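L-isoleucine-4-hydroxylase (Bacillus thuringiensis, PDB 6LNH) hydroxylates L-isoleucine to (4S)-4-hydroxy-L-isoleucine, using iron(II), 2-oxoglutarate and oxygen, and also acts on related aliphatic and sulfur-containing amino acids. Local coordinates at residues C[187-199]-C[217-231]. Sequence-based numbering, arbitrary orientation.
Sequences TAIGGDNLIANSP and FGQKVFHAVTPLGTE. With FE (Fe (III) ion), chain M.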
ATOM      1  N   THR C 187       0.547  -4.413  -8.159  1.00 34.13           N
ATOM      2  CA  THR C 187       1.781  -5.109  -7.833  1.00 43.73           C
ATOM      3  C   THR C 187       3.022  -4.279  -8.130  1.00 42.78           C
ATOM      4  O   THR C 187       4.135  -4.728  -7.838  1.00 44.75           O
ATOM      5  CB  THR C 187       1.847  -6.433  -8.599  1.00 45.97           C
ATOM      6  OG1 THR C 187       1.732  -6.177 -10.003  1.00 41.63           O
ATOM      7  CG2 THR C 187       0.710  -7.349  -8.167  1.00 43.02           C
ATOM      8  N   ALA C 188       2.861  -3.090  -8.699  1.00 40.25           N
ATOM      9  CA  ALA C 188       3.995  -2.267  -9.086  1.00 40.55           C
ATOM     10  C   ALA C 188       4.543  -1.484  -7.899  1.00 42.11           C
ATOM     11  O   ALA C 188       3.800  -1.040  -7.019  1.00 40.28           O
ATOM     12  CB  ALA C 188       3.600  -1.304 -10.207  1.00 36.46           C
ATOM     13  N   ILE C 189       5.865  -1.327  -7.883  1.00 36.52           N
ATOM     14  CA  ILE C 189       6.568  -0.508  -6.905  1.00 37.75           C
ATOM     15  C   ILE C 189       7.488   0.441  -7.661  1.00 40.42           C
ATOM     16  O   ILE C 189       8.003   0.111  -8.734  1.00 36.01           O
ATOM     17  CB  ILE C 189       7.370  -1.362  -5.898  1.00 43.25           C
ATOM     18  CG1 ILE C 189       6.561  -2.593  -5.478  1.00 46.80           C
ATOM     19  CG2 ILE C 189       7.751  -0.540  -4.677  1.00 45.27           C
ATOM     20  CD1 ILE C 189       7.110  -3.313  -4.260  1.00 51.90           C
ATOM     21  N   GLY C 190       7.697   1.622  -7.095  1.00 41.75           N
ATOM     22  CA  GLY C 190       8.523   2.616  -7.748  1.00 35.37           C
ATOM     23  C   GLY C 190       7.728   3.477  -8.712  1.00 40.07           C
ATOM     24  O   GLY C 190       6.509   3.642  -8.601  1.00 38.39           O
ATOM     25  N   GLY C 191       8.447   4.039  -9.679  1.00 36.87           N
ATOM     26  CA  GLY C 191       7.834   4.971 -10.606  1.00 34.50           C
ATOM     27  C   GLY C 191       7.485   6.308  -9.994  1.00 38.73           C
ATOM     28  O   GLY C 191       6.549   6.970 -10.455  1.00 37.19           O
ATOM     29  N   ASP C 192       8.215   6.721  -8.962  1.00 28.40           N
ATOM     30  CA  ASP C 192       8.016   8.024  -8.348  1.00 31.96           C
ATOM     31  C   ASP C 192       8.772   9.099  -9.121  1.00 39.02           C
ATOM     32  O   ASP C 192       9.825   8.844  -9.713  1.00 35.88           O
ATOM     33  CB  ASP C 192       8.490   8.013  -6.894  1.00 35.34           C
ATOM     34  CG  ASP C 192       8.092   6.748  -6.156  1.00 42.53           C
ATOM     35  OD1 ASP C 192       6.898   6.375  -6.203  1.00 41.91           O
ATOM     36  OD2 ASP C 192       8.972   6.128  -5.525  1.00 44.51           O
ATOM     37  N   ASN C 193       8.221  10.307  -9.115  1.00 39.25           N
ATOM     38  CA  ASN C 193       8.801  11.436  -9.827  1.00 37.19           C
ATOM     39  C   ASN C 193       9.588  12.311  -8.863  1.00 37.27           C
ATOM     40  O   ASN C 193       9.114  12.614  -7.762  1.00 35.87           O
ATOM     41  CB  ASN C 193       7.710  12.250 -10.522  1.00 38.28           C
ATOM     42  CG  ASN C 193       6.966  11.447 -11.571  1.00 37.22           C
ATOM     43  OD1 ASN C 193       5.862  10.961 -11.329  1.00 39.13           O
ATOM     44  ND2 ASN C 193       7.574  11.298 -12.744  1.00 40.70           N
ATOM     45  N   LEU C 194      10.789  12.706  -9.275  1.00 37.25           N
ATOM     46  CA  LEU C 194      11.671  13.545  -8.477  1.00 36.81           C
ATOM     47  C   LEU C 194      11.887  14.877  -9.180  1.00 39.30           C
ATOM     48  O   LEU C 194      11.988  14.929 -10.408  1.00 38.29           O
ATOM     49  CB  LEU C 194      13.017  12.862  -8.240  1.00 35.64           C
ATOM     50  CG  LEU C 194      12.931  11.439  -7.691  1.00 38.85           C
ATOM     51  CD1 LEU C 194      14.315  10.848  -7.541  1.00 38.91           C
ATOM     52  CD2 LEU C 194      12.193  11.422  -6.362  1.00 33.91           C
ATOM     53  N   ILE C 195      11.952  15.952  -8.399  1.00 42.50           N
ATOM     54  CA  ILE C 195      12.284  17.280  -8.900  1.00 42.27           C
ATOM     55  C   ILE C 195      13.557  17.747  -8.213  1.00 40.72           C
ATOM     56  O   ILE C 195      13.668  17.679  -6.982  1.00 44.14           O
ATOM     57  CB  ILE C 195      11.146  18.291  -8.670  1.00 42.05           C
ATOM     58  CG1 ILE C 195       9.824  17.746  -9.212  1.00 37.80           C
ATOM     59  CG2 ILE C 195      11.484  19.622  -9.332  1.00 45.40           C
ATOM     60  CD1 ILE C 195       9.826  17.512 -10.706  1.00 43.76           C
ATOM     61  N   ALA C 196      14.513  18.216  -9.009  1.00 43.32           N
ATOM     62  CA  ALA C 196      15.781  18.705  -8.493  1.00 45.45           C
ATOM     63  C   ALA C 196      16.137  20.002  -9.200  1.00 45.98           C
ATOM     64  O   ALA C 196      16.214  20.035 -10.431  1.00 44.81           O
ATOM     65  CB  ALA C 196      16.888  17.667  -8.706  1.00 45.52           C
ATOM     66  N   ASN C 197      16.379  21.061  -8.424  1.00 50.99           N
ATOM     67  CA  ASN C 197      16.893  22.293  -9.016  1.00 57.30           C
ATOM     68  C   ASN C 197      18.291  22.079  -9.572  1.00 53.86           C
ATOM     69  O   ASN C 197      18.654  22.661 -10.600  1.00 53.98           O
ATOM     70  CB  ASN C 197      16.886  23.423  -7.987  1.00 57.64           C
ATOM     71  CG  ASN C 197      15.516  23.651  -7.381  1.00 63.84           C
ATOM     72  OD1 ASN C 197      14.517  23.120  -7.863  1.00 65.18           O
ATOM     73  ND2 ASN C 197      15.460  24.457  -6.326  1.00 70.72           N
ATOM     74  N   SER C 198      19.084  21.254  -8.906  1.00 53.26           N
ATOM     75  CA  SER C 198      20.399  20.849  -9.363  1.00 56.43           C
ATOM     76  C   SER C 198      20.567  19.396  -9.139  1.00 56.57           C
ATOM     77  O   SER C 198      19.819  18.772  -8.317  1.00 56.36           O
ATOM     78  CB  SER C 198      21.506  21.624  -8.629  1.00 64.65           C
ATOM     79  OG  SER C 198      21.269  21.620  -7.231  1.00 66.75           O
ATOM     80  N   PRO C 199      21.520  18.714  -9.772  1.00 58.14           N
ATOM     81  CA  PRO C 199      21.757  17.293  -9.546  1.00 55.63           C
ATOM     82  C   PRO C 199      22.325  16.951  -8.164  1.00 57.45           C
ATOM     83  O   PRO C 199      22.616  15.776  -7.912  1.00 60.18           O
ATOM     84  CB  PRO C 199      22.721  16.906 -10.676  1.00 58.72           C
ATOM     85  CG  PRO C 199      22.386  17.880 -11.772  1.00 53.89           C
ATOM     86  CD  PRO C 199      22.152  19.173 -11.042  1.00 56.67           C
ATOM     87  N   PHE C 217       6.241  19.446 -16.438  1.00 33.13           N
ATOM     88  CA  PHE C 217       7.655  19.774 -16.306  1.00 39.06           C
ATOM     89  C   PHE C 217       8.049  20.910 -17.239  1.00 40.89           C
ATOM     90  O   PHE C 217       7.643  20.940 -18.403  1.00 34.62           O
ATOM     91  CB  PHE C 217       8.560  18.581 -16.628  1.00 36.08           C
ATOM     92  CG  PHE C 217       8.264  17.341 -15.844  1.00 36.76           C
ATOM     93  CD1 PHE C 217       8.413  17.315 -14.467  1.00 42.63           C
ATOM     94  CD2 PHE C 217       7.887  16.179 -16.494  1.00 37.60           C
ATOM     95  CE1 PHE C 217       8.161  16.157 -13.753  1.00 45.36           C
ATOM     96  CE2 PHE C 217       7.633  15.022 -15.789  1.00 39.85           C
ATOM     97  CZ  PHE C 217       7.769  15.010 -14.417  1.00 44.63           C
ATOM     98  N   GLY C 218       8.862  21.833 -16.723  1.00 41.53           N
ATOM     99  CA  GLY C 218       9.617  22.749 -17.545  1.00 38.77           C
ATOM    100  C   GLY C 218      11.095  22.385 -17.510  1.00 37.91           C
ATOM    101  O   GLY C 218      11.519  21.449 -16.836  1.00 36.64           O
ATOM    102  N   GLN C 219      11.885  23.161 -18.248  1.00 37.86           N
ATOM    103  CA  GLN C 219      13.312  22.885 -18.373  1.00 40.25           C
ATOM    104  C   GLN C 219      14.146  23.662 -17.366  1.00 37.57           C
ATOM    105  O   GLN C 219      15.376  23.568 -17.390  1.00 39.14           O
ATOM    106  CB  GLN C 219      13.795  23.226 -19.787  1.00 41.52           C
ATOM    107  CG  GLN C 219      13.459  22.200 -20.854  1.00 42.89           C
ATOM    108  CD  GLN C 219      13.681  22.752 -22.249  1.00 46.27           C
ATOM    109  OE1 GLN C 219      13.676  23.967 -22.453  1.00 53.01           O
ATOM    110  NE2 GLN C 219      13.888  21.864 -23.216  1.00 44.55           N
ATOM    111  N   LYS C 220      13.501  24.412 -16.476  1.00 37.43           N
ATOM    112  CA  LYS C 220      14.203  25.151 -15.438  1.00 43.51           C
ATOM    113  C   LYS C 220      14.707  24.243 -14.322  1.00 48.63           C
ATOM    114  O   LYS C 220      15.627  24.626 -13.590  1.00 44.81           O
ATOM    115  CB  LYS C 220      13.265  26.242 -14.912  1.00 46.02           C
ATOM    116  CG  LYS C 220      13.562  26.798 -13.543  1.00 52.75           C
ATOM    117  CD  LYS C 220      12.652  27.978 -13.275  1.00 54.85           C
ATOM    118  CE  LYS C 220      12.729  28.416 -11.830  1.00 57.86           C
ATOM    119  NZ  LYS C 220      11.936  29.656 -11.608  1.00 63.91           N
ATOM    120  N   VAL C 221      14.165  23.030 -14.209  1.00 40.30           N
ATOM    121  CA  VAL C 221      14.570  22.087 -13.182  1.00 41.14           C
ATOM    122  C   VAL C 221      14.852  20.745 -13.840  1.00 39.05           C
ATOM    123  O   VAL C 221      14.432  20.473 -14.966  1.00 37.77           O
ATOM    124  CB  VAL C 221      13.500  21.913 -12.081  1.00 41.02           C
ATOM    125  CG1 VAL C 221      13.306  23.205 -11.310  1.00 48.67           C
ATOM    126  CG2 VAL C 221      12.184  21.435 -12.689  1.00 35.52           C
ATOM    127  N   PHE C 222      15.586  19.910 -13.119  1.00 38.71           N
ATOM    128  CA  PHE C 222      15.753  18.524 -13.513  1.00 39.10           C
ATOM    129  C   PHE C 222      14.614  17.697 -12.939  1.00 39.65           C
ATOM    130  O   PHE C 222      14.003  18.048 -11.927  1.00 35.99           O
ATOM    131  CB  PHE C 222      17.090  17.963 -13.025  1.00 36.93           C
ATOM    132  CG  PHE C 222      18.287  18.566 -13.699  1.00 40.75           C
ATOM    133  CD1 PHE C 222      18.758  19.811 -13.319  1.00 40.42           C
ATOM    134  CD2 PHE C 222      18.950  17.880 -14.702  1.00 35.12           C
ATOM    135  CE1 PHE C 222      19.863  20.366 -13.933  1.00 39.75           C
ATOM    136  CE2 PHE C 222      20.055  18.429 -15.321  1.00 41.79           C
ATOM    137  CZ  PHE C 222      20.512  19.675 -14.935  1.00 42.26           C
ATOM    138  N   HIS C 223      14.329  16.585 -13.604  1.00 33.34           N
ATOM    139  CA  HIS C 223      13.374  15.626 -13.082  1.00 37.48           C
ATOM    140  C   HIS C 223      13.887  14.227 -13.369  1.00 37.73           C
ATOM    141  O   HIS C 223      14.831  14.028 -14.139  1.00 38.28           O
ATOM    142  CB  HIS C 223      11.972  15.830 -13.677  1.00 39.54           C
ATOM    143  CG  HIS C 223      11.844  15.377 -15.098  1.00 39.47           C
ATOM    144  ND1 HIS C 223      11.912  16.247 -16.165  1.00 42.29           N
ATOM    145  CD2 HIS C 223      11.659  14.145 -15.629  1.00 36.15           C
ATOM    146  CE1 HIS C 223      11.768  15.572 -17.292  1.00 41.81           C
ATOM    147  NE2 HIS C 223      11.615  14.294 -16.994  1.00 39.11           N
ATOM    148  N   ALA C 224      13.247  13.252 -12.735  1.00 36.40           N
ATOM    149  CA  ALA C 224      13.540  11.853 -12.985  1.00 33.85           C
ATOM    150  C   ALA C 224      12.324  11.049 -12.562  1.00 35.65           C
ATOM    151  O   ALA C 224      11.462  11.535 -11.824  1.00 30.61           O
ATOM    152  CB  ALA C 224      14.792  11.389 -12.234  1.00 34.65           C
ATOM    153  N   VAL C 225      12.266   9.812 -13.032  1.00 34.13           N
ATOM    154  CA  VAL C 225      11.272   8.855 -12.569  1.00 35.73           C
ATOM    155  C   VAL C 225      12.015   7.625 -12.064  1.00 34.15           C
ATOM    156  O   VAL C 225      12.843   7.046 -12.778  1.00 39.17           O
ATOM    157  CB  VAL C 225      10.236   8.514 -13.658  1.00 34.76           C
ATOM    158  CG1 VAL C 225      10.877   7.878 -14.884  1.00 37.65           C
ATOM    159  CG2 VAL C 225       9.139   7.629 -13.085  1.00 33.32           C
ATOM    160  N   THR C 226      11.748   7.265 -10.815  1.00 35.97           N
ATOM    161  CA  THR C 226      12.358   6.109 -10.183  1.00 35.94           C
ATOM    162  C   THR C 226      12.027   4.837 -10.970  1.00 33.95           C
ATOM    163  O   THR C 226      10.968   4.747 -11.599  1.00 35.33           O
ATOM    164  CB  THR C 226      11.862   6.040  -8.732  1.00 41.27           C
ATOM    165  OG1 THR C 226      12.502   7.070  -7.963  1.00 45.30           O
ATOM    166  CG2 THR C 226      12.082   4.682  -8.077  1.00 47.03           C
ATOM    167  N   PRO C 227      12.932   3.852 -10.985  1.00 35.02           N
ATOM    168  CA  PRO C 227      12.648   2.599 -11.695  1.00 37.45           C
ATOM    169  C   PRO C 227      11.375   1.935 -11.189  1.00 35.56           C
ATOM    170  O   PRO C 227      10.935   2.142 -10.058  1.00 34.18           O
ATOM    171  CB  PRO C 227      13.881   1.734 -11.400  1.00 34.52           C
ATOM    172  CG  PRO C 227      14.961   2.721 -11.124  1.00 40.13           C
ATOM    173  CD  PRO C 227      14.287   3.847 -10.400  1.00 32.19           C
ATOM    174  N   LEU C 228      10.780   1.124 -12.058  1.00 36.35           N
ATOM    175  CA  LEU C 228       9.566   0.384 -11.740  1.00 39.53           C
ATOM    176  C   LEU C 228       9.920  -1.065 -11.433  1.00 36.81           C
ATOM    177  O   LEU C 228      10.632  -1.711 -12.208  1.00 40.11           O
ATOM    178  CB  LEU C 228       8.570   0.449 -12.898  1.00 35.39           C
ATOM    179  CG  LEU C 228       7.155  -0.035 -12.582  1.00 37.16           C
ATOM    180  CD1 LEU C 228       6.444   0.962 -11.682  1.00 35.58           C
ATOM    181  CD2 LEU C 228       6.362  -0.274 -13.857  1.00 38.84           C
ATOM    182  N   GLY C 229       9.430  -1.568 -10.301  1.00 39.34           N
ATOM    183  CA  GLY C 229       9.708  -2.926  -9.885  1.00 39.96           C
ATOM    184  C   GLY C 229       8.453  -3.641  -9.427  1.00 41.54           C
ATOM    185  O   GLY C 229       7.363  -3.065  -9.359  1.00 44.33           O
ATOM    186  N   THR C 230       8.638  -4.922  -9.115  1.00 43.26           N
ATOM    187  CA  THR C 230       7.626  -5.744  -8.473  1.00 44.91           C
ATOM    188  C   THR C 230       8.344  -6.867  -7.742  1.00 45.92           C
ATOM    189  O   THR C 230       9.334  -7.409  -8.247  1.00 45.04           O
ATOM    190  CB  THR C 230       6.618  -6.305  -9.492  1.00 43.13           C
ATOM    191  OG1 THR C 230       5.585  -7.031  -8.811  1.00 45.99           O
ATOM    192  CG2 THR C 230       7.311  -7.225 -10.492  1.00 39.02           C
ATOM    193  N   GLU C 231       7.877  -7.175  -6.534  1.00 46.70           N
ATOM    194  CA  GLU C 231       8.266  -8.392  -5.840  1.00 52.47           C
ATOM    195  C   GLU C 231       7.260  -9.516  -6.039  1.00 50.64           C
ATOM    196  O   GLU C 231       7.237 -10.463  -5.253  1.00 49.94           O
ATOM    197  CB  GLU C 231       8.470  -8.094  -4.357  1.00 53.88           C
ATOM    198  CG  GLU C 231       9.720  -7.261  -4.075  1.00 56.63           C
ATOM    199  CD  GLU C 231       9.759  -6.749  -2.654  1.00 61.69           C
ATOM    200  OE1 GLU C 231       8.693  -6.777  -2.007  1.00 53.22           O
ATOM    201  OE2 GLU C 231      10.839  -6.324  -2.183  1.00 59.54           O
TER
HETATM  202 FE    FE M 301      11.675  12.283 -18.609  1.00 42.60          FE
HETATM  203  O   HOH W   1       5.443  -6.154  -5.201  1.00 44.19           O
HETATM  204  O   HOH W   2       9.508  13.059 -18.804  1.00 37.76           O
HETATM  205  O   HOH W   3      10.803  10.746 -20.227  1.00 47.83           O
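Phe222 lays one ring face against Pro199, whose CG stands 4.1 Å from the ring centroid in a CH-pi contact, while Ala196 O and Asn197 O lie at the ring edge. Its strand, 222-225, runs antiparallel to 193-196: Leu194 and Ala224 exchange backbone hydrogen bonds, as do Ala196 and Phe222. On the face shared by Asn193, Ile195, His223 and Val225, Ile195 CD1 meets the edge of the Phe217 ring, 3.7 Å from CE1. CG of His223 sits between its backbone N and carbonyl carbon (chi1 74°), which puts the imidazole over the Phe217 ring and directs NE2 to the iron (2.6 Å); His170 and Asp172 are the other residues of the metal site, the facial triad of 2-oxoglutarate oxygenases, and two waters also bind the iron. The ladder is interrupted at Gly191 and Asp192, opposite Thr226 and Pro227, where Gly191 N reaches Pro227 O (3.2 Å) from above the carbonyl plane, and Thr226 N gives a nearly straight bond to Asp192 O, in its carbonyl plane. Pairing resumes with Gly190 opposite Leu228, then the hydrogen-bonded pair of Ile189 and Gly229. Strand 189-196 runs between 222-229 and 204-206 in the smaller sheet of this cupin-type fold; Asn193 packs on Leu179 of strand 176-184 in the larger sheet, to which Phe217 itself belongs through strand 214-218.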